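Local atomic coordinates of galactokinase (Bifidobacterium longum subsp. infantis ATCC 15697 = JCM 1222 = DSM 20088, PDB entry 6TEQ), a protein that probably phosphorylates galactose at the expense of ATP, as other GHMP-family galactokinases do, and binds 2-deoxy-2-fluoro-galactose in its sugar pocket. Residues A[33-38]-A[149-154]; A[117-122]-A[159-164]; A[204-209]-A[215-220]; A[273-278]-A[306-311]. All coordinates share one frame; numbering follows the deposited sequence.

Contact 1: residues A[33-38]-A[149-154]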
loop_
_atom_site.group_PDB
_atom_site.type_symbol
_atom_site.label_atom_id
_atom_site.label_comp_id
_atom_site.label_asym_id
_atom_site.label_seq_id
_atom_site.Cartn_x
_atom_site.Cartn_y
_atom_site.Cartn_z
ATOM N N GLY A 33 4.123 24.860 -4.135
ATOM C CA GLY A 33 5.128 23.887 -4.558
ATOM C C GLY A 33 4.412 22.634 -5.074
ATOM O O GLY A 33 3.160 22.619 -5.163
ATOM N N VAL A 34 5.170 21.582 -5.268
ATOM C CA VAL A 34 4.696 20.256 -5.660
ATOM C C VAL A 34 5.356 19.255 -4.729
ATOM O O VAL A 34 6.604 19.367 -4.528
ATOM C CB VAL A 34 4.991 19.971 -7.130
ATOM C CG1 VAL A 34 4.547 18.596 -7.529
ATOM C CG2 VAL A 34 4.353 20.994 -8.082
ATOM N N TRP A 35 4.502 18.374 -4.184
ATOM C CA TRP A 35 4.965 17.245 -3.395
ATOM C C TRP A 35 4.562 15.956 -4.102
ATOM O O TRP A 35 3.765 16.019 -5.020
ATOM C CB TRP A 35 4.472 17.351 -1.975
ATOM C CG TRP A 35 4.956 18.593 -1.268
ATOM C CD1 TRP A 35 5.912 18.621 -0.307
ATOM C CD2 TRP A 35 4.504 19.957 -1.403
ATOM N NE1 TRP A 35 6.040 19.885 0.195
ATOM C CE2 TRP A 35 5.210 20.724 -0.448
ATOM C CE3 TRP A 35 3.543 20.595 -2.196
ATOM C CZ2 TRP A 35 5.089 22.119 -0.354
ATOM C CZ3 TRP A 35 3.320 21.937 -2.024
ATOM C CH2 TRP A 35 4.115 22.701 -1.136
ATOM N N ALA A 36 5.131 14.838 -3.687
ATOM C CA ALA A 36 4.728 13.553 -4.278
ATOM C C ALA A 36 4.945 12.436 -3.300
ATOM O O ALA A 36 5.755 12.574 -2.387
ATOM C CB ALA A 36 5.433 13.297 -5.584
ATOM N N ALA A 37 4.070 11.435 -3.413
ATOM C CA ALA A 37 4.197 10.215 -2.611
ATOM C C ALA A 37 4.046 9.039 -3.538
ATOM O O ALA A 37 3.201 9.058 -4.469
ATOM C CB ALA A 37 3.192 10.231 -1.500
ATOM N N PRO A 38 4.790 7.965 -3.272
ATOM C CA PRO A 38 4.713 6.786 -4.125
ATOM C C PRO A 38 3.594 5.829 -3.738
ATOM O O PRO A 38 3.112 5.741 -2.612
ATOM C CB PRO A 38 6.083 6.146 -3.948
ATOM C CG PRO A 38 6.382 6.428 -2.463
ATOM C CD PRO A 38 5.913 7.867 -2.310
ATOM N N THR A 149 -0.595 14.633 0.183
ATOM C CA THR A 149 -1.360 15.797 0.734
ATOM C C THR A 149 -0.833 16.089 2.149
ATOM O O THR A 149 -0.663 17.247 2.463
ATOM C CB THR A 149 -2.844 15.492 0.774
ATOM O OG1 THR A 149 -3.350 15.137 -0.510
ATOM C CG2 THR A 149 -3.644 16.674 1.270
ATOM N N ALA A 150 -0.601 15.070 2.958
ATOM C CA ALA A 150 -0.162 15.244 4.369
ATOM C C ALA A 150 1.208 15.895 4.340
ATOM O O ALA A 150 1.453 16.818 5.101
ATOM C CB ALA A 150 -0.108 13.899 5.089
ATOM N N LEU A 151 2.096 15.488 3.421
ATOM C CA LEU A 151 3.442 16.087 3.385
ATOM C C LEU A 151 3.333 17.541 2.930
ATOM O O LEU A 151 4.028 18.415 3.498
ATOM C CB LEU A 151 4.346 15.287 2.460
ATOM C CG LEU A 151 5.831 15.557 2.620
ATOM C CD1 LEU A 151 6.393 15.080 3.961
ATOM C CD2 LEU A 151 6.572 14.958 1.466
ATOM N N ALA A 152 2.519 17.794 1.918
ATOM C CA ALA A 152 2.371 19.159 1.366
ATOM C C ALA A 152 1.800 20.068 2.472
ATOM O O ALA A 152 2.323 21.186 2.651
ATOM C CB ALA A 152 1.493 19.151 0.142
ATOM N N LEU A 153 0.764 19.647 3.198
ATOM C CA LEU A 153 0.154 20.477 4.233
ATOM C C LEU A 153 1.152 20.734 5.359
ATOM O O LEU A 153 1.178 21.848 5.875
ATOM C CB LEU A 153 -1.124 19.818 4.759
ATOM C CG LEU A 153 -2.283 19.853 3.779
ATOM C CD1 LEU A 153 -3.432 18.947 4.250
ATOM C CD2 LEU A 153 -2.784 21.294 3.534
ATOM N N ASP A 154 1.881 19.717 5.775
ATOM C CA ASP A 154 2.893 19.865 6.837
ATOM C C ASP A 154 3.874 20.958 6.424
ATOM O O ASP A 154 4.283 21.751 7.270
ATOM C CB ASP A 154 3.572 18.538 7.118
ATOM C CG ASP A 154 4.771 18.651 8.041
ATOM O OD1 ASP A 154 4.500 18.633 9.269
ATOM O OD2 ASP A 154 5.895 18.922 7.527
#

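Contact 2: residues A[117-122]-A[159-164]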
loop_
_atom_site.group_PDB
_atom_site.type_symbol
_atom_site.label_atom_id
_atom_site.label_comp_id
_atom_site.label_asym_id
_atom_site.label_seq_id
_atom_site.Cartn_x
_atom_site.Cartn_y
_atom_site.Cartn_z
ATOM N N ALA A 117 -6.326 16.675 15.269
ATOM C CA ALA A 117 -5.154 16.365 16.123
ATOM C C ALA A 117 -4.628 17.622 16.818
ATOM O O ALA A 117 -3.666 17.496 17.565
ATOM C CB ALA A 117 -4.059 15.747 15.285
ATOM N N GLY A 118 -5.263 18.774 16.595
ATOM C CA GLY A 118 -4.939 20.049 17.268
ATOM C C GLY A 118 -3.982 20.908 16.470
ATOM O O GLY A 118 -3.571 21.918 17.010
ATOM N N PHE A 119 -3.727 20.589 15.195
ATOM C CA PHE A 119 -2.939 21.474 14.296
ATOM C C PHE A 119 -3.850 22.582 13.776
ATOM O O PHE A 119 -4.265 22.548 12.585
ATOM C CB PHE A 119 -2.181 20.689 13.229
ATOM C CG PHE A 119 -1.234 19.680 13.848
ATOM C CD1 PHE A 119 -0.090 20.118 14.514
ATOM C CD2 PHE A 119 -1.462 18.303 13.775
ATOM C CE1 PHE A 119 0.782 19.217 15.127
ATOM C CE2 PHE A 119 -0.593 17.397 14.389
ATOM C CZ PHE A 119 0.524 17.858 15.080
ATOM N N ASP A 120 -4.125 23.551 14.659
ATOM C CA ASP A 120 -5.119 24.653 14.412
ATOM C C ASP A 120 -4.604 25.614 13.318
ATOM O O ASP A 120 -5.415 26.388 12.770
ATOM C CB ASP A 120 -5.412 25.423 15.701
ATOM C CG ASP A 120 -4.160 25.982 16.343
ATOM O OD1 ASP A 120 -3.605 26.963 15.807
ATOM O OD2 ASP A 120 -3.716 25.410 17.335
ATOM N N LYS A 121 -3.302 25.583 12.996
ATOM C CA LYS A 121 -2.711 26.421 11.919
ATOM C C LYS A 121 -3.202 25.904 10.559
ATOM O O LYS A 121 -3.229 26.688 9.600
ATOM C CB LYS A 121 -1.177 26.401 11.946
ATOM N N VAL A 122 -3.626 24.638 10.463
ATOM C CA VAL A 122 -4.035 24.049 9.157
ATOM C C VAL A 122 -5.423 24.574 8.809
ATOM O O VAL A 122 -6.416 24.226 9.487
ATOM C CB VAL A 122 -4.027 22.509 9.200
ATOM C CG1 VAL A 122 -4.551 21.887 7.887
ATOM C CG2 VAL A 122 -2.640 22.027 9.552
ATOM N N LEU A 159 4.445 22.687 10.035
ATOM C CA LEU A 159 4.054 21.944 11.266
ATOM C C LEU A 159 5.292 21.267 11.827
ATOM O O LEU A 159 5.253 20.997 13.047
ATOM C CB LEU A 159 2.965 20.926 11.020
ATOM C CG LEU A 159 1.666 21.421 10.378
ATOM C CD1 LEU A 159 0.668 20.268 10.291
ATOM C CD2 LEU A 159 1.119 22.585 11.154
ATOM N N GLY A 160 6.285 20.930 10.978
ATOM C CA GLY A 160 7.587 20.455 11.479
ATOM C C GLY A 160 7.650 18.950 11.584
ATOM O O GLY A 160 8.649 18.436 12.185
ATOM N N TYR A 161 6.757 18.239 10.898
ATOM C CA TYR A 161 6.745 16.739 10.982
ATOM C C TYR A 161 7.345 16.075 9.736
ATOM O O TYR A 161 7.795 14.912 9.831
ATOM C CB TYR A 161 5.357 16.218 11.313
ATOM C CG TYR A 161 4.914 16.604 12.696
ATOM C CD1 TYR A 161 5.137 15.765 13.785
ATOM C CD2 TYR A 161 4.199 17.782 12.893
ATOM C CE1 TYR A 161 4.788 16.144 15.063
ATOM C CE2 TYR A 161 3.818 18.150 14.174
ATOM C CZ TYR A 161 4.140 17.344 15.256
ATOM O OH TYR A 161 3.756 17.712 16.522
ATOM N N GLY A 162 7.445 16.768 8.624
ATOM C CA GLY A 162 7.815 16.154 7.321
ATOM C C GLY A 162 9.298 15.830 7.211
ATOM O O GLY A 162 9.664 14.934 6.460
ATOM N N ASP A 163 10.152 16.529 7.976
ATOM C CA ASP A 163 11.617 16.455 7.806
ATOM C C ASP A 163 12.267 15.395 8.679
ATOM O O ASP A 163 13.484 15.306 8.662
ATOM C CB ASP A 163 12.255 17.840 7.990
ATOM C CG ASP A 163 12.463 18.327 9.421
ATOM O OD1 ASP A 163 11.980 17.661 10.376
ATOM O OD2 ASP A 163 13.128 19.409 9.577
ATOM N N SER A 164 11.506 14.475 9.235
ATOM C CA SER A 164 12.098 13.322 9.991
ATOM C C SER A 164 11.225 12.101 9.806
ATOM O O SER A 164 10.000 12.218 9.660
ATOM C CB SER A 164 12.335 13.603 11.493
ATOM O OG SER A 164 11.157 13.759 12.163
#

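Contact 3: residues A[204-209]-A[215-220]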
loop_
_atom_site.group_PDB
_atom_site.type_symbol
_atom_site.label_atom_id
_atom_site.label_comp_id
_atom_site.label_asym_id
_atom_site.label_seq_id
_atom_site.Cartn_x
_atom_site.Cartn_y
_atom_site.Cartn_z
ATOM N N LEU A 204 11.044 -1.983 3.651
ATOM C CA LEU A 204 10.762 -1.470 4.960
ATOM C C LEU A 204 10.239 -2.601 5.864
ATOM O O LEU A 204 9.071 -3.099 5.694
ATOM C CB LEU A 204 9.726 -0.370 4.820
ATOM C CG LEU A 204 9.419 0.354 6.134
ATOM C CD1 LEU A 204 10.536 1.318 6.451
ATOM C CD2 LEU A 204 8.103 1.087 6.052
ATOM N N LEU A 205 11.083 -3.202 6.706
ATOM C CA LEU A 205 10.548 -4.239 7.657
ATOM C C LEU A 205 9.821 -3.482 8.781
ATOM O O LEU A 205 10.454 -2.852 9.640
ATOM C CB LEU A 205 11.709 -5.078 8.182
ATOM C CG LEU A 205 11.332 -6.098 9.223
ATOM C CD1 LEU A 205 10.231 -7.046 8.763
ATOM C CD2 LEU A 205 12.566 -6.836 9.670
ATOM N N LEU A 206 8.503 -3.470 8.656
ATOM C CA LEU A 206 7.607 -2.636 9.473
ATOM C C LEU A 206 6.983 -3.544 10.520
ATOM O O LEU A 206 6.355 -4.563 10.209
ATOM C CB LEU A 206 6.588 -2.009 8.533
ATOM C CG LEU A 206 5.455 -1.283 9.244
ATOM C CD1 LEU A 206 5.982 -0.017 9.877
ATOM C CD2 LEU A 206 4.355 -0.975 8.264
ATOM N N ASP A 207 7.158 -3.156 11.777
ATOM C CA ASP A 207 6.575 -3.842 12.905
ATOM C C ASP A 207 5.391 -3.053 13.387
ATOM O O ASP A 207 5.595 -1.924 13.829
ATOM C CB ASP A 207 7.673 -4.063 13.940
ATOM C CG ASP A 207 7.247 -4.926 15.117
ATOM O OD1 ASP A 207 6.045 -4.936 15.452
ATOM O OD2 ASP A 207 8.162 -5.611 15.672
ATOM N N CYS A 208 4.200 -3.622 13.239
ATOM C CA CYS A 208 2.951 -2.868 13.443
ATOM C C CYS A 208 2.458 -2.918 14.895
ATOM O O CYS A 208 1.317 -2.486 15.108
ATOM C CB CYS A 208 1.901 -3.390 12.484
ATOM S SG CYS A 208 2.409 -3.023 10.770
ATOM N N ARG A 209 3.291 -3.406 15.849
ATOM C CA ARG A 209 2.809 -3.357 17.247
ATOM C C ARG A 209 2.590 -1.897 17.625
ATOM O O ARG A 209 3.450 -1.062 17.419
ATOM C CB ARG A 209 3.769 -4.077 18.166
ATOM C CG ARG A 209 3.700 -5.586 18.012
ATOM C CD ARG A 209 4.818 -6.199 18.819
ATOM N NE ARG A 209 6.153 -5.872 18.365
ATOM C CZ ARG A 209 7.270 -5.958 19.086
ATOM N NH1 ARG A 209 7.259 -6.209 20.363
ATOM N NH2 ARG A 209 8.408 -5.667 18.506
ATOM N N LEU A 215 11.334 4.900 15.769
ATOM C CA LEU A 215 12.685 4.363 15.533
ATOM C C LEU A 215 12.761 2.893 15.966
ATOM O O LEU A 215 13.784 2.273 15.634
ATOM C CB LEU A 215 13.729 5.260 16.195
ATOM C CG LEU A 215 14.528 6.183 15.283
ATOM C CD1 LEU A 215 13.749 6.773 14.129
ATOM C CD2 LEU A 215 15.160 7.293 16.118
ATOM N N GLU A 216 11.747 2.374 16.686
ATOM C CA GLU A 216 11.656 0.936 17.033
ATOM C C GLU A 216 10.949 0.120 15.960
ATOM O O GLU A 216 11.058 -1.107 16.023
ATOM C CB GLU A 216 10.878 0.766 18.352
ATOM C CG GLU A 216 11.623 1.233 19.599
ATOM C CD GLU A 216 10.843 1.164 20.919
ATOM O OE1 GLU A 216 9.554 1.211 20.933
ATOM O OE2 GLU A 216 11.541 1.182 21.981
ATOM N N ASN A 217 10.124 0.751 15.097
ATOM C CA ASN A 217 9.103 -0.038 14.367
ATOM C C ASN A 217 9.484 -0.174 12.885
ATOM O O ASN A 217 8.719 -0.856 12.183
ATOM C CB ASN A 217 7.705 0.460 14.619
ATOM C CG ASN A 217 7.300 1.703 13.880
ATOM O OD1 ASN A 217 8.067 2.274 13.075
ATOM N ND2 ASN A 217 6.085 2.124 14.115
ATOM N N VAL A 218 10.650 0.310 12.484
ATOM C CA VAL A 218 11.143 0.024 11.145
ATOM C C VAL A 218 12.610 -0.360 11.134
ATOM O O VAL A 218 13.402 0.148 11.893
ATOM C CB VAL A 218 10.908 1.175 10.180
ATOM C CG1 VAL A 218 9.449 1.394 9.903
ATOM C CG2 VAL A 218 11.660 2.444 10.466
ATOM N N SER A 219 12.952 -1.065 10.067
ATOM C CA SER A 219 14.290 -1.624 9.810
ATOM C C SER A 219 14.495 -1.699 8.293
ATOM O O SER A 219 13.811 -2.521 7.637
ATOM C CB SER A 219 14.424 -2.953 10.480
ATOM O OG SER A 219 15.569 -3.611 9.997
ATOM N N GLN A 220 15.368 -0.854 7.741
ATOM C CA GLN A 220 15.558 -0.800 6.280
ATOM C C GLN A 220 16.343 -2.048 5.873
ATOM O O GLN A 220 17.479 -2.253 6.379
ATOM C CB GLN A 220 16.294 0.457 5.871
ATOM C CG GLN A 220 15.546 1.730 6.213
ATOM C CD GLN A 220 14.294 2.005 5.448
ATOM O OE1 GLN A 220 14.127 1.435 4.397
ATOM N NE2 GLN A 220 13.460 2.923 5.958
HETATM O O HOH W 1 4.249 -0.015 15.170
#

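Contact 4: residues A[273-278]-A[306-311]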
loop_
_atom_site.group_PDB
_atom_site.type_symbol
_atom_site.label_atom_id
_atom_site.label_comp_id
_atom_site.label_asym_id
_atom_site.label_seq_id
_atom_site.Cartn_x
_atom_site.Cartn_y
_atom_site.Cartn_z
ATOM N N GLY A 273 3.937 -16.155 20.486
ATOM C CA GLY A 273 4.010 -17.310 21.410
ATOM C C GLY A 273 4.167 -18.593 20.657
ATOM O O GLY A 273 5.012 -19.419 21.058
ATOM N N ILE A 274 3.482 -18.722 19.508
ATOM C CA ILE A 274 3.687 -19.925 18.637
ATOM C C ILE A 274 5.142 -19.992 18.140
ATOM O O ILE A 274 5.809 -21.084 18.186
ATOM C CB ILE A 274 2.664 -19.933 17.502
ATOM C CG1 ILE A 274 1.229 -20.132 18.057
ATOM C CG2 ILE A 274 2.984 -21.002 16.512
ATOM C CD1 ILE A 274 0.090 -19.818 17.079
ATOM N N SER A 275 5.630 -18.861 17.604
ATOM C CA SER A 275 6.969 -18.780 16.954
ATOM C C SER A 275 8.070 -19.199 17.944
ATOM O O SER A 275 9.029 -19.899 17.524
ATOM C CB SER A 275 7.212 -17.387 16.435
ATOM O OG SER A 275 8.568 -17.232 16.028
ATOM N N LYS A 276 7.923 -18.813 19.208
ATOM C CA LYS A 276 8.925 -19.064 20.282
ATOM C C LYS A 276 8.871 -20.513 20.751
ATOM O O LYS A 276 9.891 -20.965 21.353
ATOM C CB LYS A 276 8.681 -18.028 21.403
ATOM C CG LYS A 276 9.444 -18.173 22.711
ATOM C CD LYS A 276 9.104 -16.983 23.628
ATOM C CE LYS A 276 10.134 -16.672 24.698
ATOM N NZ LYS A 276 9.779 -17.282 25.993
ATOM N N ALA A 277 7.744 -21.203 20.537
ATOM C CA ALA A 277 7.570 -22.590 21.009
ATOM C C ALA A 277 8.579 -23.507 20.334
ATOM O O ALA A 277 8.830 -23.344 19.105
ATOM C CB ALA A 277 6.177 -23.129 20.767
ATOM N N ASP A 278 8.981 -24.573 21.062
ATOM C CA ASP A 278 9.849 -25.564 20.386
ATOM C C ASP A 278 9.076 -26.316 19.292
ATOM O O ASP A 278 9.591 -26.463 18.139
ATOM C CB ASP A 278 10.384 -26.564 21.374
ATOM C CG ASP A 278 11.502 -26.047 22.257
ATOM O OD1 ASP A 278 12.203 -25.132 21.872
ATOM O OD2 ASP A 278 11.681 -26.638 23.229
ATOM N N GLU A 306 2.041 -16.126 8.238
ATOM C CA GLU A 306 2.511 -15.013 7.380
ATOM C C GLU A 306 3.518 -14.206 8.189
ATOM O O GLU A 306 4.527 -13.711 7.578
ATOM C CB GLU A 306 1.321 -14.155 6.925
ATOM C CG GLU A 306 1.687 -13.091 5.938
ATOM C CD GLU A 306 1.945 -13.548 4.523
ATOM O OE1 GLU A 306 2.016 -14.779 4.272
ATOM O OE2 GLU A 306 2.134 -12.647 3.715
ATOM N N ILE A 307 3.254 -13.917 9.449
ATOM C CA ILE A 307 4.194 -13.107 10.252
ATOM C C ILE A 307 5.552 -13.824 10.257
ATOM O O ILE A 307 6.600 -13.155 10.007
ATOM C CB ILE A 307 3.654 -12.829 11.664
ATOM C CG1 ILE A 307 2.399 -11.933 11.639
ATOM C CG2 ILE A 307 4.726 -12.224 12.539
ATOM C CD1 ILE A 307 1.652 -11.793 12.960
ATOM N N GLU A 308 5.557 -15.139 10.456
ATOM C CA GLU A 308 6.825 -15.867 10.469
ATOM C C GLU A 308 7.454 -15.832 9.071
ATOM O O GLU A 308 8.681 -15.689 8.951
ATOM C CB GLU A 308 6.652 -17.324 10.905
ATOM C CG GLU A 308 7.986 -17.889 11.315
ATOM C CD GLU A 308 8.568 -17.324 12.612
ATOM O OE1 GLU A 308 7.999 -17.520 13.622
ATOM O OE2 GLU A 308 9.597 -16.692 12.587
ATOM N N ARG A 309 6.665 -15.937 7.993
ATOM C CA ARG A 309 7.226 -15.859 6.646
ATOM C C ARG A 309 7.966 -14.545 6.473
ATOM O O ARG A 309 8.935 -14.515 5.668
ATOM C CB ARG A 309 6.143 -16.039 5.588
ATOM C CG ARG A 309 5.716 -17.489 5.442
ATOM C CD ARG A 309 4.827 -17.715 4.244
ATOM N NE ARG A 309 3.484 -17.170 4.479
ATOM C CZ ARG A 309 2.495 -17.864 5.048
ATOM N NH1 ARG A 309 2.669 -19.145 5.319
ATOM N NH2 ARG A 309 1.301 -17.323 5.178
ATOM N N VAL A 310 7.500 -13.451 7.045
ATOM C CA VAL A 310 8.238 -12.184 6.869
ATOM C C VAL A 310 9.666 -12.371 7.398
ATOM O O VAL A 310 10.622 -11.928 6.756
ATOM C CB VAL A 310 7.540 -10.976 7.472
ATOM C CG1 VAL A 310 8.380 -9.735 7.291
ATOM C CG2 VAL A 310 6.139 -10.734 6.890
ATOM N N ARG A 311 9.784 -12.797 8.648
ATOM C CA ARG A 311 11.126 -13.052 9.230
ATOM C C ARG A 311 11.920 -13.933 8.254
ATOM O O ARG A 311 13.057 -13.565 7.875
ATOM C CB ARG A 311 11.014 -13.746 10.586
ATOM C CG ARG A 311 10.185 -12.974 11.599
ATOM C CD ARG A 311 10.399 -13.515 12.999
ATOM N NE ARG A 311 9.335 -13.110 13.946
ATOM C CZ ARG A 311 9.368 -12.018 14.641
ATOM N NH1 ARG A 311 10.434 -11.237 14.538
ATOM N NH2 ARG A 311 8.364 -11.735 15.469
HETATM O O HOH W 2 11.406 -16.734 14.465
#

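Contact 1: residues A[33-38]-A[149-154]
Trp-35 NE1 donates a hydrogen bond to Asp-155 OD2, one residue beyond segment 149-154, so the polar corner of an otherwise hydrocarbon contact finds its partner on the same helix that carries the rest of the packing. Together, bond and packing should restrain rotation of the indole. One face of the ring rests on Ala-152. The CA of Ala-152 lies 3.6 Å from the centroid of the five-membered ring of Trp-35, only 10° off the ring normal, a CH-pi contact made by the helix backbone itself. Ala-152 CB covers the same face farther along, at the ring fusion, 3.4 Å from Trp-35 CE3 and 3.5 Å from Trp-35 CD2. CA and CB of Ala-152 thus both lie against the indole face. Leu-151 joins at the pyrrole side through one branch, its CD2 lying 4.1 Å from Trp-35 CD1 and approaching obliquely. Trp-35 has CG opposite its carbonyl carbon and beside the backbone N (chi1 -61°), which lays the indole along the helix surface. The contact is buried and joins the strand 33-42 layer to helix 141-156, at whose start Ser-141 and Ser-142 bind ADP in another structure of this protein. Strand 33-42 is paired on its flanks with strand 54-70, through Trp-35 and Ile-66, and with strand 413-417, through Val-34 and Ala-416; the helix also packs on helix 105-116, through Leu-153 on Ala-111 and Leu-114, and on strand 125-131, through Thr-149 on Phe-129.

Contact 2: residues A[117-122]-A[159-164]
Phe-119 is the first residue of segment 117-122 to reach Leu-159 and Tyr-161, and it follows directly on Gly-118, whose positive phi ends helix 105-116 in a Schellman motif. It sits at the centre of an inverse gamma turn, marked by a weak bond from Asp-120 N to Gly-118 O. Its CG stands opposite the carbonyl carbon (chi1 -58°), which carries the ring out toward the second loop. The Phe-119 and Tyr-161 rings meet obliquely, their centroids 5.2 Å apart and their planes at 71°. Tyr-161 CE2 sits against the CE1-CZ bond of Phe-119, 3.4 Å from both atoms. The hydroxyl Tyr-161 OH reaches the edge of the phenyl ring in its plane, 3.5 Å from Phe-119 CZ. Nearer the backbone, Leu-159 CD1 packs 4.1 Å from Phe-119 CG. A type I turn then runs from Phe-119 to Val-122, closed by Val-122 N bonding to Phe-119 O at 3.0 Å. It brings Val-122 back to Leu-159, the two side chains crossing at about a right angle with Val-122 CG2 3.8 Å from Leu-159 CD1. Leu-159 CD1 therefore touches both Phe-119 and Val-122. Thr-170 of helix 165-183 touches both aromatic side chains. What results is a small apolar cluster in the GHMP kinase N-terminal region, between the helix-to-strand loop after Schellman-closed helix 105-116 and the loop joining helices 141-156 and 165-183, which ends in a type I turn, Tyr-161 to Ser-164, with Ser-164 as N-cap through its OG bond to Gly-167 N.

Contact 3: residues A[204-209]-A[215-220]
Leu-204 and Leu-206 both turn CG opposite the backbone N (chi1 -175° and 171°), which lets their CD1 methyls converge on one branch of Val-218. Leu-204 CD1 lies 3.6 Å from Val-218 CG1, and Leu-206 CD1 is 3.7 Å from the same methyl. Leu-204 CD1 also meets the amide of Gln-220, 3.4 Å from its NE2; that amide is held by Arg-197 O and Thr-199 OG1, which fixes its orientation. Beneath these side chains the backbones form an antiparallel ladder. Leu-205 and Ser-219 are the hydrogen-bonded pair, with Leu-205 N to Ser-219 O at 3.0 Å and a weak return bond from Ser-219 N. The flanking pairs, Leu-204 with Gln-220 and Leu-206 with Val-218, are non-hydrogen-bonded. Asp-207 N then gives Asn-217 O an almost straight bond of 2.8 Å (177°). At this end Asp-207 OD1 accepts Arg-209 N, an Asx turn, and Arg-209 NE, while Arg-209 NH2 meets Asp-207 OD2 at 2.8 Å; Arg-268 adds a salt bridge to OD1. One water accepts from Asn-217 ND2 at 3.0 Å and donates to the carbonyls of Asp-207 and Arg-209, whereas Asn-217 OD1 is bound by Arg-197. This is a beta-hairpin whose connection ends in a short, weakly bonded helical turn. The other edge of strand 202-207 pairs with strand 54-70, through Leu-206 and Cys-55. Leu-206 and Val-218 face helix 190-197, with Leu-206 about 6 Å from the galactose-binding Asp-49 between side chains, and Leu-205 lies against helix 294-318.

Contact 4: residues A[273-278]-A[306-311]
On the helix whose Glu-308 reaches across to Ser-275, Glu-306 comes first and looks the other way. Its OE1 accepts both NE and NH2 of Arg-309, each at 2.8 Å, a side-on salt bridge one helical turn long with the oxygen in the guanidinium plane. Its OE2 takes Gly-45 N, Glu-46 N and Ser-332 OG, so this carboxylate is gripped at both oxygens and holds the loop of Glu-46, a residue that binds galactose. Ile-307 packs on Leu-54 and Thr-48. Glu-308 carries the contact itself: with CG opposite the backbone N (chi1 -162°) and a bend at chi2 (70°), its carboxylate curls toward helix 267-276. Ser-275 OG is modelled as donating to Glu-308 OE1 at only 2.5 Å, and Ser-275 CB comes within 2.9 Å of the same Glu-308 OE1, so the local geometry is strained and the details of this bond are doubtful. The pair makes a small surface link between helices 267-276 and 294-318, which are separated along the chain by helix 280-289 and are bridged here mainly by polar groups. A water lies beside it, donating to Glu-308 OE2 at 2.6 Å and to Ser-275 OG at 3.3 Å. Beyond, Arg-309 turns back to Glu-306 and lies against Leu-328 and Ala-331 of helix 322-338. Arg-311 is deposited in two conformers; in the one described, its NE is 3.8 Å from Glu-308 OE2, a long and doubtful ion pair, while its NH2 makes another weak one with Asp-272 OD1.

Contacts 1 and 2 belong together: their centres are 13 Å apart, their segments alternate along the chain, and Asp-154 of contact 1 joins the loop of contact 2, with OD1 accepting Tyr-161 N and its carbonyl O probably accepting Leu-159 N. Contact 3 follows in sequence; it shares the large mixed sheet with contact 1, although their centres lie 22 Å apart. Contact 4 comes last, 17 Å from contact 3 between centres, and Leu-205 CD1 of contact 3 packs on Val-310 CG1 of helix 294-318. Contacts 1 and 4 lie on opposite sides of the chain's centre, 37 Å apart, so the set runs from the sheet-and-helix core past the sugar pocket to a helical flank.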